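Local coordinates for protein flavin adenine dinucleotide synthase (Saccharomyces cerevisiae, PDB 2WSI) that catalyses the transfer of an adenylyl group from ATP to flavin mononucleotide, making the coenzyme FAD and releasing diphosphate, at residues A[111-116]-A[214-219]; A[164-169]-A[197-202]; A[221-226]-A[298-303]. One frame throughout, in Å; residues are numbered along the deposited sequence.

Contact 1. Residues A[111-116]-A[214-219]; sequences ETFPTL and CGLYGK. With SO4 (sulfate ion), chain B.
Leu-216 and Phe-113 both set CG anti to the carbonyl carbon (chi1 -57° and -72°), and the two side chains meet between the start of helix 114-126 and the short helix 215-218. The two methyls of the leucine divide the partners. CD1 lies over one face of the phenyl ring, offset toward its rim, a CH-pi contact with 4.1 Å between Leu-216 CD1 and the Phe-113 centroid. CD2 rests on the threonine side chain, with Leu-216 CD2 3.8 Å from Thr-115 CB. Thr-115 keeps OG1 for Asp-276 and the backbone N of Ser-273. In the PAPS-reductase-like alpha/beta fold, helix 114-126 follows strand 102-106 of the mixed sheet, and its first turn packs against helix 215-218. With an alanine at Leu-216 both methyls are gone, which is likely to open a gap beside Thr-115 and leave the Phe-113 face without its CH-pi partner. Cys-214 is the N-cap of the second helix: its SG accepts a weak 3.7 Å bond from Leu-216 N. The same sulphur lies 3.8 Å from Leu-116 CD1. One turn on, Tyr-217 OH donates to sulfate O3 at 2.6 Å, with that oxygen in the plane of the Tyr-217 ring, at its edge.

Contact 2. Residues A[164-169]-A[197-202]; sequences GIRHTD and WDLTNI. With FAD (flavin-adenine dinucleotide), chain C.
Arg-166 crosses to Ile-202, joining the loop after strand 160-162 to the start of helix 199-209 in the PAPS-reductase-like nucleotide-binding fold. The apolar packing is on the guanidinium faces. Ile-202 CG1 lies over one face, 3.7 Å from Arg-166 NE, and Thr-168 CG2 covers the opposite face, 3.6 Å above the plane and toward its rim. The arginine starts with CG between the backbone N and carbonyl carbon (chi1 39°) and bends at chi2, which carries its flat end in between these two. Charge is answered from outside: NH2 makes salt bridges with Glu-299 and Asp-65, so the buried cation is probably well neutralised. Among the hydrogen bonds, a water bridges the two backbones, accepting from His-167 N (2.9 Å) and donating to Trp-197 O (2.7 Å). Asp-198 caps the helix, its OD1 gripped twice: Asn-201 N approaches nearly along the C-O axis, while Thr-200 OG1 donates from above the carboxylate plane. The start of the same loop meets the coenzyme. Ile-165 CD1 touches FAD O2' at 3.6 Å, and Gly-164 N points almost straight at FAD O2B, 3.0 Å away with an N-H...O angle of 177°.

Contact 3. Residues A[221-226]-A[298-303]; sequences FTSIGG and LERAGR. With FAD (flavin-adenine dinucleotide), chain C; SO4 (sulfate ion), chain B.
Thr-222 OG1 donates to Glu-299 O at 2.6 Å, from a position tilted 23° out of the carbonyl plane, and Arg-303 NH1 donates to Ser-223 OG at 2.8 Å. These two side-chain bonds tie the loop 221-226 to the C-terminal turns of 298-303. In the second, the hydroxyl sits at the edge of the guanidinium, close to its plane; Ser-223 presents it there because OG is anti to the backbone N (chi1 -180°). Arg-303 folds back through bends at chi2 and chi3 to lie along the loop.

Outward from this pair come the anions. Ile-224 N donates to sulfate O3 at 3.1 Å and more weakly to sulfate O1. A water donates to sulfate O4 and to Glu-299 OE2 (3.1 Å), linking the ion to a carboxylate that also pairs with Arg-166 and Lys-64. Arg-300 NH1 makes a weak bond to FAD O1P, 2.8 Å long.

Packing closes on the two faces of the Arg-303 guanidinium. Gly-225 CA lies over the centre of one face, 3.6 Å above it, where a side chain on that residue would run into Arg-303 NE. Arg-300 NH2 covers the opposite face near the rim; two arginines can sit so close because the phosphate and sulfate probably balance their charge. Lys-64 NZ also bonds the sulfate. The ion, probably from the crystallisation liquor, lies close to the FAD diphosphate in an anion-binding pocket consistent with the place of the diphosphate leaving group in an adenylyltransferase.

How the contacts relate
Contacts 1 and 2 are buried, while contact 3 is only partly so and lies on the loops around the anions. Contact 1 is almost wholly apolar, helix start against short helix; contact 2 centres on one buried charge beside a capped helix; contact 3, with no regular structure in either segment, is made by hydroxyls and arginines beside bound anions. Contacts 1 and 3 touch directly: Phe-113 meets Phe-221 and the Gly-225–Gly-226 backbone, and Tyr-217 packs on Ile-224, both residues reaching the same sulfate. Contacts 2 and 3 share the FAD and are joined by Glu-299. Contacts 1 and 2 do not touch, their nearest atoms being about 7 Å apart.

Contact 1. Residues A[111-116]-A[214-219]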
loop_
_atom_site.group_PDB
_atom_site.type_symbol
_atom_site.label_atom_id
_atom_site.label_comp_id
_atom_site.label_asym_id
_atom_site.label_seq_id
_atom_site.Cartn_x
_atom_site.Cartn_y
_atom_site.Cartn_z
ATOM N N GLU A 111 16.912 1.787 -10.771
ATOM C CA GLU A 111 17.118 0.664 -9.857
ATOM C C GLU A 111 15.819 -0.026 -9.425
ATOM O O GLU A 111 15.826 -0.851 -8.521
ATOM C CB GLU A 111 17.908 1.137 -8.632
ATOM C CG GLU A 111 19.299 1.640 -9.014
ATOM C CD GLU A 111 20.080 0.611 -9.819
ATOM O OE1 GLU A 111 20.202 -0.549 -9.361
ATOM O OE2 GLU A 111 20.568 0.955 -10.915
ATOM N N THR A 112 14.710 0.290 -10.080
ATOM C CA THR A 112 13.417 -0.301 -9.702
ATOM C C THR A 112 13.376 -1.777 -10.101
ATOM O O THR A 112 13.741 -2.128 -11.212
ATOM C CB THR A 112 12.253 0.503 -10.362
ATOM O OG1 THR A 112 12.293 1.845 -9.871
ATOM C CG2 THR A 112 10.891 -0.103 -10.058
ATOM N N PHE A 113 12.972 -2.662 -9.195
ATOM C CA PHE A 113 12.861 -4.089 -9.556
ATOM C C PHE A 113 11.846 -4.275 -10.664
ATOM O O PHE A 113 10.748 -3.779 -10.546
ATOM C CB PHE A 113 12.351 -4.931 -8.393
ATOM C CG PHE A 113 13.344 -5.126 -7.295
ATOM C CD1 PHE A 113 14.292 -6.143 -7.385
ATOM C CD2 PHE A 113 13.300 -4.329 -6.152
ATOM C CE1 PHE A 113 15.221 -6.344 -6.370
ATOM C CE2 PHE A 113 14.224 -4.520 -5.117
ATOM C CZ PHE A 113 15.181 -5.539 -5.228
ATOM N N PRO A 114 12.185 -5.050 -11.708
ATOM C CA PRO A 114 11.202 -5.381 -12.760
ATOM C C PRO A 114 9.957 -6.090 -12.218
ATOM O O PRO A 114 8.869 -5.902 -12.729
ATOM C CB PRO A 114 11.963 -6.330 -13.689
ATOM C CG PRO A 114 13.410 -6.195 -13.334
ATOM C CD PRO A 114 13.519 -5.626 -11.959
ATOM N N THR A 115 10.123 -6.915 -11.194
ATOM C CA THR A 115 8.996 -7.608 -10.603
ATOM C C THR A 115 7.979 -6.590 -10.072
ATOM O O THR A 115 6.771 -6.811 -10.156
ATOM C CB THR A 115 9.450 -8.506 -9.423
ATOM O OG1 THR A 115 10.318 -9.552 -9.908
ATOM C CG2 THR A 115 8.233 -9.127 -8.741
ATOM N N LEU A 116 8.494 -5.498 -9.504
ATOM C CA LEU A 116 7.658 -4.451 -8.905
ATOM C C LEU A 116 7.030 -3.610 -10.015
ATOM O O LEU A 116 5.860 -3.296 -9.961
ATOM C CB LEU A 116 8.487 -3.546 -7.979
ATOM C CG LEU A 116 7.635 -2.482 -7.283
ATOM C CD1 LEU A 116 6.795 -3.125 -6.193
ATOM C CD2 LEU A 116 8.464 -1.338 -6.732
ATOM N N CYS A 214 2.872 -7.965 -4.083
ATOM C CA CYS A 214 4.104 -8.027 -4.834
ATOM C C CYS A 214 4.835 -9.325 -4.499
ATOM O O CYS A 214 5.037 -9.644 -3.334
ATOM C CB CYS A 214 4.997 -6.826 -4.512
ATOM S SG CYS A 214 6.481 -6.851 -5.580
ATOM N N GLY A 215 5.257 -10.063 -5.520
ATOM C CA GLY A 215 5.866 -11.365 -5.289
ATOM C C GLY A 215 7.173 -11.274 -4.506
ATOM O O GLY A 215 7.572 -12.250 -3.892
ATOM N N LEU A 216 7.838 -10.119 -4.506
ATOM C CA LEU A 216 9.052 -9.982 -3.695
ATOM C C LEU A 216 8.812 -10.357 -2.222
ATOM O O LEU A 216 9.708 -10.906 -1.566
ATOM C CB LEU A 216 9.623 -8.563 -3.777
ATOM C CG LEU A 216 9.951 -8.071 -5.197
ATOM C CD1 LEU A 216 10.584 -6.693 -5.131
ATOM C CD2 LEU A 216 10.869 -9.051 -5.933
ATOM N N TYR A 217 7.629 -10.049 -1.681
ATOM C CA TYR A 217 7.354 -10.392 -0.273
ATOM C C TYR A 217 7.381 -11.918 -0.065
ATOM O O TYR A 217 7.798 -12.416 0.982
ATOM C CB TYR A 217 6.004 -9.792 0.193
ATOM C CG TYR A 217 6.020 -8.281 0.146
ATOM C CD1 TYR A 217 6.953 -7.545 0.885
ATOM C CD2 TYR A 217 5.124 -7.580 -0.665
ATOM C CE1 TYR A 217 6.965 -6.144 0.828
ATOM C CE2 TYR A 217 5.142 -6.178 -0.747
ATOM C CZ TYR A 217 6.052 -5.470 0.006
ATOM O OH TYR A 217 6.073 -4.088 -0.108
ATOM N N GLY A 218 6.927 -12.659 -1.067
ATOM C CA GLY A 218 6.997 -14.109 -1.012
ATOM C C GLY A 218 8.432 -14.632 -0.910
ATOM O O GLY A 218 8.650 -15.732 -0.429
ATOM N N LYS A 219 9.404 -13.847 -1.354
ATOM C CA LYS A 219 10.816 -14.257 -1.299
ATOM C C LYS A 219 11.576 -13.762 -0.052
ATOM O O LYS A 219 12.805 -13.916 0.049
ATOM C CB LYS A 219 11.553 -13.775 -2.541
ATOM C CG LYS A 219 11.000 -14.324 -3.867
ATOM C CD LYS A 219 10.964 -15.860 -3.900
ATOM C CE LYS A 219 12.360 -16.444 -4.124
ATOM N NZ LYS A 219 12.323 -17.831 -4.702
HETATM S S SO4 B . 7.300 -1.350 1.604
HETATM O O1 SO4 B . 8.503 -0.556 1.440
HETATM O O2 SO4 B . 6.359 -0.965 0.557
HETATM O O3 SO4 B . 7.653 -2.763 1.462
HETATM O O4 SO4 B . 6.659 -1.029 2.874
#

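Contact 2. Residues A[164-169]-A[197-202]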
loop_
_atom_site.group_PDB
_atom_site.type_symbol
_atom_site.label_atom_id
_atom_site.label_comp_id
_atom_site.label_asym_id
_atom_site.label_seq_id
_atom_site.Cartn_x
_atom_site.Cartn_y
_atom_site.Cartn_z
ATOM N N GLY A 164 1.608 6.537 1.342
ATOM C CA GLY A 164 1.387 5.413 2.246
ATOM C C GLY A 164 2.470 5.284 3.324
ATOM O O GLY A 164 2.791 4.184 3.767
ATOM N N ILE A 165 3.011 6.411 3.753
ATOM C CA ILE A 165 4.095 6.425 4.728
ATOM C C ILE A 165 3.577 5.987 6.102
ATOM O O ILE A 165 2.455 6.247 6.457
ATOM C CB ILE A 165 4.707 7.836 4.808
ATOM C CG1 ILE A 165 5.987 7.860 5.658
ATOM C CG2 ILE A 165 3.675 8.817 5.315
ATOM C CD1 ILE A 165 6.873 9.106 5.368
ATOM N N ARG A 166 4.391 5.274 6.864
ATOM C CA ARG A 166 4.076 5.145 8.282
ATOM C C ARG A 166 5.356 4.985 9.091
ATOM O O ARG A 166 6.432 5.133 8.559
ATOM C CB ARG A 166 3.053 4.038 8.582
ATOM C CG ARG A 166 3.190 2.789 7.786
ATOM C CD ARG A 166 2.819 1.534 8.569
ATOM N NE ARG A 166 3.495 0.503 7.862
ATOM C CZ ARG A 166 4.421 -0.329 8.316
ATOM N NH1 ARG A 166 4.774 -0.477 9.598
ATOM N NH2 ARG A 166 4.943 -1.093 7.414
ATOM N N HIS A 167 5.230 4.751 10.392
ATOM C CA HIS A 167 6.416 4.610 11.230
ATOM C C HIS A 167 6.991 3.210 11.083
ATOM O O HIS A 167 6.328 2.210 11.382
ATOM C CB HIS A 167 6.076 4.920 12.689
ATOM C CG HIS A 167 5.574 6.314 12.896
ATOM N ND1 HIS A 167 6.352 7.424 12.642
ATOM C CD2 HIS A 167 4.371 6.782 13.304
ATOM C CE1 HIS A 167 5.654 8.516 12.896
ATOM N NE2 HIS A 167 4.451 8.154 13.308
ATOM N N THR A 168 8.215 3.139 10.585
ATOM C CA THR A 168 8.863 1.853 10.379
ATOM C C THR A 168 10.235 1.807 11.027
ATOM O O THR A 168 11.028 0.916 10.740
ATOM C CB THR A 168 8.954 1.509 8.884
ATOM O OG1 THR A 168 9.834 2.429 8.221
ATOM C CG2 THR A 168 7.583 1.593 8.273
ATOM N N ASP A 169 10.497 2.786 11.888
ATOM C CA ASP A 169 11.543 2.708 12.903
ATOM C C ASP A 169 11.110 3.650 14.016
ATOM O O ASP A 169 10.256 4.497 13.793
ATOM C CB ASP A 169 12.912 3.096 12.338
ATOM C CG ASP A 169 12.944 4.508 11.773
ATOM O OD1 ASP A 169 12.207 5.385 12.282
ATOM O OD2 ASP A 169 13.733 4.748 10.826
ATOM N N TRP A 197 -0.498 2.875 11.318
ATOM C CA TRP A 197 -0.485 1.435 11.082
ATOM C C TRP A 197 0.842 0.799 11.487
ATOM O O TRP A 197 1.927 1.300 11.154
ATOM C CB TRP A 197 -0.765 1.156 9.581
ATOM C CG TRP A 197 -2.203 1.236 9.294
ATOM C CD1 TRP A 197 -3.009 2.343 9.397
ATOM C CD2 TRP A 197 -3.034 0.177 8.815
ATOM N NE1 TRP A 197 -4.300 2.023 9.016
ATOM C CE2 TRP A 197 -4.332 0.702 8.651
ATOM C CE3 TRP A 197 -2.799 -1.170 8.485
ATOM C CZ2 TRP A 197 -5.388 -0.070 8.219
ATOM C CZ3 TRP A 197 -3.835 -1.924 8.047
ATOM C CH2 TRP A 197 -5.123 -1.375 7.902
ATOM N N ASP A 198 0.788 -0.328 12.175
ATOM C CA ASP A 198 2.027 -1.060 12.394
ATOM C C ASP A 198 2.111 -2.277 11.496
ATOM O O ASP A 198 1.179 -2.586 10.725
ATOM C CB ASP A 198 2.241 -1.419 13.877
ATOM C CG ASP A 198 1.224 -2.406 14.410
ATOM O OD1 ASP A 198 0.702 -3.263 13.649
ATOM O OD2 ASP A 198 0.947 -2.320 15.630
ATOM N N LEU A 199 3.255 -2.951 11.559
ATOM C CA LEU A 199 3.562 -4.001 10.592
ATOM C C LEU A 199 2.550 -5.145 10.698
ATOM O O LEU A 199 2.119 -5.713 9.696
ATOM C CB LEU A 199 4.990 -4.494 10.805
ATOM C CG LEU A 199 5.468 -5.589 9.855
ATOM C CD1 LEU A 199 5.240 -5.176 8.385
ATOM C CD2 LEU A 199 6.966 -5.886 10.138
ATOM N N THR A 200 2.137 -5.476 11.911
ATOM C CA THR A 200 1.165 -6.558 12.060
ATOM C C THR A 200 -0.191 -6.184 11.441
ATOM O O THR A 200 -0.884 -7.052 10.906
ATOM C CB THR A 200 0.953 -6.963 13.562
ATOM O OG1 THR A 200 0.475 -5.840 14.296
ATOM C CG2 THR A 200 2.262 -7.407 14.181
ATOM N N ASN A 201 -0.584 -4.917 11.548
ATOM C CA ASN A 201 -1.845 -4.479 10.957
ATOM C C ASN A 201 -1.753 -4.615 9.435
ATOM O O ASN A 201 -2.701 -5.047 8.793
ATOM C CB ASN A 201 -2.140 -3.026 11.260
ATOM C CG ASN A 201 -2.285 -2.724 12.754
ATOM O OD1 ASN A 201 -2.943 -3.427 13.539
ATOM N ND2 ASN A 201 -1.686 -1.638 13.134
ATOM N N ILE A 202 -0.596 -4.265 8.880
ATOM C CA ILE A 202 -0.435 -4.270 7.428
ATOM C C ILE A 202 -0.623 -5.711 6.908
ATOM O O ILE A 202 -1.457 -5.965 6.037
ATOM C CB ILE A 202 0.936 -3.694 7.025
ATOM C CG1 ILE A 202 0.971 -2.170 7.292
ATOM C CG2 ILE A 202 1.217 -4.008 5.536
ATOM C CD1 ILE A 202 -0.016 -1.360 6.361
HETATM P PA FAD C . 9.026 5.129 1.135
HETATM O O1A FAD C . 9.750 3.870 0.743
HETATM O O2A FAD C . 9.671 6.339 0.516
HETATM O O5B FAD C . 7.432 5.075 0.841
HETATM C C5B FAD C . 6.595 6.014 1.490
HETATM C C4B FAD C . 5.419 6.341 0.564
HETATM O O4B FAD C . 5.845 7.223 -0.442
HETATM C C3B FAD C . 4.906 5.107 -0.153
HETATM O O3B FAD C . 3.913 4.449 0.593
HETATM C C2B FAD C . 4.348 5.700 -1.434
HETATM O O2B FAD C . 3.039 6.187 -1.225
HETATM C C1B FAD C . 5.275 6.860 -1.686
HETATM N N9A FAD C . 6.348 6.408 -2.586
HETATM C C8A FAD C . 7.596 5.940 -2.259
HETATM N N7A FAD C . 8.270 5.653 -3.406
HETATM C C5A FAD C . 7.441 5.918 -4.449
HETATM C C6A FAD C . 7.587 5.803 -5.816
HETATM N N6A FAD C . 8.724 5.363 -6.386
HETATM N N1A FAD C . 6.548 6.190 -6.611
HETATM C C2A FAD C . 5.365 6.675 -6.092
HETATM N N3A FAD C . 5.210 6.751 -4.727
HETATM C C4A FAD C . 6.250 6.405 -3.937
HETATM N N1 FAD C . 10.187 14.316 3.016
HETATM C C2 FAD C . 10.417 15.504 3.661
HETATM O O2 FAD C . 11.336 15.599 4.475
HETATM N N3 FAD C . 9.625 16.594 3.399
HETATM C C4 FAD C . 8.598 16.513 2.484
HETATM O O4 FAD C . 7.919 17.530 2.305
HETATM C C4X FAD C . 8.359 15.305 1.822
HETATM N N5 FAD C . 7.330 15.172 0.893
HETATM C C5X FAD C . 7.104 13.968 0.256
HETATM C C6 FAD C . 6.076 13.825 -0.677
HETATM C C7 FAD C . 5.891 12.602 -1.329
HETATM C C7M FAD C . 4.802 12.419 -2.346
HETATM C C8 FAD C . 6.721 11.530 -1.028
HETATM C C8M FAD C . 6.519 10.204 -1.699
HETATM C C9 FAD C . 7.731 11.674 -0.095
HETATM C C9A FAD C . 7.936 12.884 0.539
HETATM N N10 FAD C . 8.964 13.003 1.452
HETATM C C10 FAD C . 9.157 14.202 2.108
HETATM C "C1'" FAD C . 9.825 11.810 1.767
HETATM C "C2'" FAD C . 9.203 10.983 2.913
HETATM O "O2'" FAD C . 8.873 11.751 4.046
HETATM C "C3'" FAD C . 10.087 9.820 3.355
HETATM O "O3'" FAD C . 11.200 10.324 4.053
HETATM C "C4'" FAD C . 10.550 9.007 2.161
HETATM O "O4'" FAD C . 9.453 8.713 1.320
HETATM C "C5'" FAD C . 11.167 7.686 2.621
HETATM O "O5'" FAD C . 10.366 7.132 3.648
HETATM P P FAD C . 10.073 5.549 3.705
HETATM O O1P FAD C . 11.303 4.793 3.259
HETATM O O2P FAD C . 9.543 5.166 5.068
HETATM O O3P FAD C . 8.866 5.226 2.713
HETATM O O HOH W 1 3.136 3.602 12.039
#

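Contact 3. Residues A[221-226]-A[298-303]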
loop_
_atom_site.group_PDB
_atom_site.type_symbol
_atom_site.label_atom_id
_atom_site.label_comp_id
_atom_site.label_asym_id
_atom_site.label_seq_id
_atom_site.Cartn_x
_atom_site.Cartn_y
_atom_site.Cartn_z
ATOM N N PHE A 221 11.414 -10.456 1.260
ATOM C CA PHE A 221 11.460 -9.017 1.444
ATOM C C PHE A 221 10.430 -8.603 2.493
ATOM O O PHE A 221 9.326 -9.158 2.530
ATOM C CB PHE A 221 11.199 -8.278 0.108
ATOM C CG PHE A 221 12.369 -8.342 -0.856
ATOM C CD1 PHE A 221 13.187 -7.235 -1.055
ATOM C CD2 PHE A 221 12.665 -9.509 -1.529
ATOM C CE1 PHE A 221 14.268 -7.296 -1.926
ATOM C CE2 PHE A 221 13.738 -9.566 -2.398
ATOM C CZ PHE A 221 14.539 -8.466 -2.592
ATOM N N THR A 222 10.783 -7.628 3.335
ATOM C CA THR A 222 9.807 -6.996 4.231
ATOM C C THR A 222 9.686 -5.502 3.931
ATOM O O THR A 222 8.872 -4.788 4.500
ATOM C CB THR A 222 10.215 -7.162 5.706
ATOM O OG1 THR A 222 11.521 -6.588 5.894
ATOM C CG2 THR A 222 10.194 -8.630 6.092
ATOM N N SER A 223 10.549 -5.032 3.061
ATOM C CA SER A 223 10.578 -3.627 2.684
ATOM C C SER A 223 11.190 -3.626 1.298
ATOM O O SER A 223 12.200 -4.305 1.075
ATOM C CB SER A 223 11.471 -2.849 3.663
ATOM O OG SER A 223 11.520 -1.473 3.337
ATOM N N ILE A 224 10.598 -2.905 0.356
ATOM C CA ILE A 224 11.131 -2.921 -1.004
ATOM C C ILE A 224 11.713 -1.562 -1.369
ATOM O O ILE A 224 11.029 -0.538 -1.305
ATOM C CB ILE A 224 10.068 -3.339 -2.058
ATOM C CG1 ILE A 224 9.527 -4.740 -1.755
ATOM C CG2 ILE A 224 10.684 -3.321 -3.450
ATOM C CD1 ILE A 224 8.280 -5.132 -2.618
ATOM N N GLY A 225 12.996 -1.568 -1.710
ATOM C CA GLY A 225 13.676 -0.385 -2.197
ATOM C C GLY A 225 14.028 -0.647 -3.648
ATOM O O GLY A 225 13.178 -1.090 -4.427
ATOM N N GLY A 226 15.273 -0.390 -4.010
ATOM C CA GLY A 226 15.742 -0.665 -5.353
ATOM C C GLY A 226 16.653 -1.873 -5.388
ATOM O O GLY A 226 16.988 -2.457 -4.353
ATOM N N LEU A 298 12.546 -4.321 12.953
ATOM C CA LEU A 298 13.395 -5.066 12.038
ATOM C C LEU A 298 12.933 -4.972 10.574
ATOM O O LEU A 298 13.517 -5.611 9.701
ATOM C CB LEU A 298 13.420 -6.534 12.456
ATOM C CG LEU A 298 14.065 -6.813 13.827
ATOM C CD1 LEU A 298 14.101 -8.317 14.113
ATOM C CD2 LEU A 298 15.452 -6.222 13.859
ATOM N N GLU A 299 11.907 -4.164 10.328
ATOM C CA GLU A 299 11.251 -4.104 9.020
ATOM C C GLU A 299 12.206 -3.701 7.903
ATOM O O GLU A 299 12.139 -4.217 6.783
ATOM C CB GLU A 299 10.060 -3.131 9.077
ATOM C CG GLU A 299 9.253 -3.035 7.782
ATOM C CD GLU A 299 7.864 -2.367 7.972
ATOM O OE1 GLU A 299 7.460 -2.149 9.122
ATOM O OE2 GLU A 299 7.177 -2.088 6.964
ATOM N N ARG A 300 13.105 -2.773 8.192
ATOM C CA ARG A 300 13.982 -2.277 7.149
ATOM C C ARG A 300 15.368 -2.938 7.205
ATOM O O ARG A 300 16.317 -2.414 6.648
ATOM C CB ARG A 300 14.117 -0.755 7.273
ATOM C CG ARG A 300 12.805 -0.018 7.009
ATOM C CD ARG A 300 13.012 1.472 7.041
ATOM N NE ARG A 300 13.878 1.899 5.952
ATOM C CZ ARG A 300 13.444 2.361 4.783
ATOM N NH1 ARG A 300 12.144 2.476 4.545
ATOM N NH2 ARG A 300 14.318 2.717 3.852
ATOM N N ALA A 301 15.465 -4.094 7.853
ATOM C CA ALA A 301 16.772 -4.723 8.079
ATOM C C ALA A 301 17.444 -5.176 6.782
ATOM O O ALA A 301 18.674 -5.240 6.709
ATOM C CB ALA A 301 16.664 -5.882 9.051
ATOM N N GLY A 302 16.652 -5.481 5.761
ATOM C CA GLY A 302 17.208 -5.787 4.450
ATOM C C GLY A 302 17.563 -4.569 3.588
ATOM O O GLY A 302 17.992 -4.731 2.441
ATOM N N ARG A 303 17.393 -3.365 4.135
ATOM C CA ARG A 303 17.699 -2.120 3.427
ATOM C C ARG A 303 19.075 -1.504 3.784
ATOM O O ARG A 303 19.739 -1.939 4.724
ATOM C CB ARG A 303 16.615 -1.086 3.726
ATOM C CG ARG A 303 15.198 -1.574 3.486
ATOM C CD ARG A 303 14.890 -1.555 2.016
ATOM N NE ARG A 303 15.066 -0.219 1.450
ATOM C CZ ARG A 303 14.086 0.663 1.281
ATOM N NH1 ARG A 303 12.852 0.357 1.631
ATOM N NH2 ARG A 303 14.337 1.855 0.756
HETATM P PA FAD C . 9.026 5.129 1.135
HETATM O O1A FAD C . 9.750 3.870 0.743
HETATM O O2A FAD C . 9.671 6.339 0.516
HETATM O O5B FAD C . 7.432 5.075 0.841
HETATM C C5B FAD C . 6.595 6.014 1.490
HETATM C C4B FAD C . 5.419 6.341 0.564
HETATM O O4B FAD C . 5.845 7.223 -0.442
HETATM C C3B FAD C . 4.906 5.107 -0.153
HETATM O O3B FAD C . 3.913 4.449 0.593
HETATM C C2B FAD C . 4.348 5.700 -1.434
HETATM O O2B FAD C . 3.039 6.187 -1.225
HETATM C C1B FAD C . 5.275 6.860 -1.686
HETATM N N9A FAD C . 6.348 6.408 -2.586
HETATM C C8A FAD C . 7.596 5.940 -2.259
HETATM N N7A FAD C . 8.270 5.653 -3.406
HETATM C C5A FAD C . 7.441 5.918 -4.449
HETATM C C6A FAD C . 7.587 5.803 -5.816
HETATM N N6A FAD C . 8.724 5.363 -6.386
HETATM N N1A FAD C . 6.548 6.190 -6.611
HETATM C C2A FAD C . 5.365 6.675 -6.092
HETATM N N3A FAD C . 5.210 6.751 -4.727
HETATM C C4A FAD C . 6.250 6.405 -3.937
HETATM N N1 FAD C . 10.187 14.316 3.016
HETATM C C2 FAD C . 10.417 15.504 3.661
HETATM O O2 FAD C . 11.336 15.599 4.475
HETATM N N3 FAD C . 9.625 16.594 3.399
HETATM C C4 FAD C . 8.598 16.513 2.484
HETATM O O4 FAD C . 7.919 17.530 2.305
HETATM C C4X FAD C . 8.359 15.305 1.822
HETATM N N5 FAD C . 7.330 15.172 0.893
HETATM C C5X FAD C . 7.104 13.968 0.256
HETATM C C6 FAD C . 6.076 13.825 -0.677
HETATM C C7 FAD C . 5.891 12.602 -1.329
HETATM C C7M FAD C . 4.802 12.419 -2.346
HETATM C C8 FAD C . 6.721 11.530 -1.028
HETATM C C8M FAD C . 6.519 10.204 -1.699
HETATM C C9 FAD C . 7.731 11.674 -0.095
HETATM C C9A FAD C . 7.936 12.884 0.539
HETATM N N10 FAD C . 8.964 13.003 1.452
HETATM C C10 FAD C . 9.157 14.202 2.108
HETATM C "C1'" FAD C . 9.825 11.810 1.767
HETATM C "C2'" FAD C . 9.203 10.983 2.913
HETATM O "O2'" FAD C . 8.873 11.751 4.046
HETATM C "C3'" FAD C . 10.087 9.820 3.355
HETATM O "O3'" FAD C . 11.200 10.324 4.053
HETATM C "C4'" FAD C . 10.550 9.007 2.161
HETATM O "O4'" FAD C . 9.453 8.713 1.320
HETATM C "C5'" FAD C . 11.167 7.686 2.621
HETATM O "O5'" FAD C . 10.366 7.132 3.648
HETATM P P FAD C . 10.073 5.549 3.705
HETATM O O1P FAD C . 11.303 4.793 3.259
HETATM O O2P FAD C . 9.543 5.166 5.068
HETATM O O3P FAD C . 8.866 5.226 2.713
HETATM S S SO4 B . 7.300 -1.350 1.604
HETATM O O1 SO4 B . 8.503 -0.556 1.440
HETATM O O2 SO4 B . 6.359 -0.965 0.557
HETATM O O3 SO4 B . 7.653 -2.763 1.462
HETATM O O4 SO4 B . 6.659 -1.029 2.874
HETATM O O HOH W 2 8.674 -0.548 4.768
#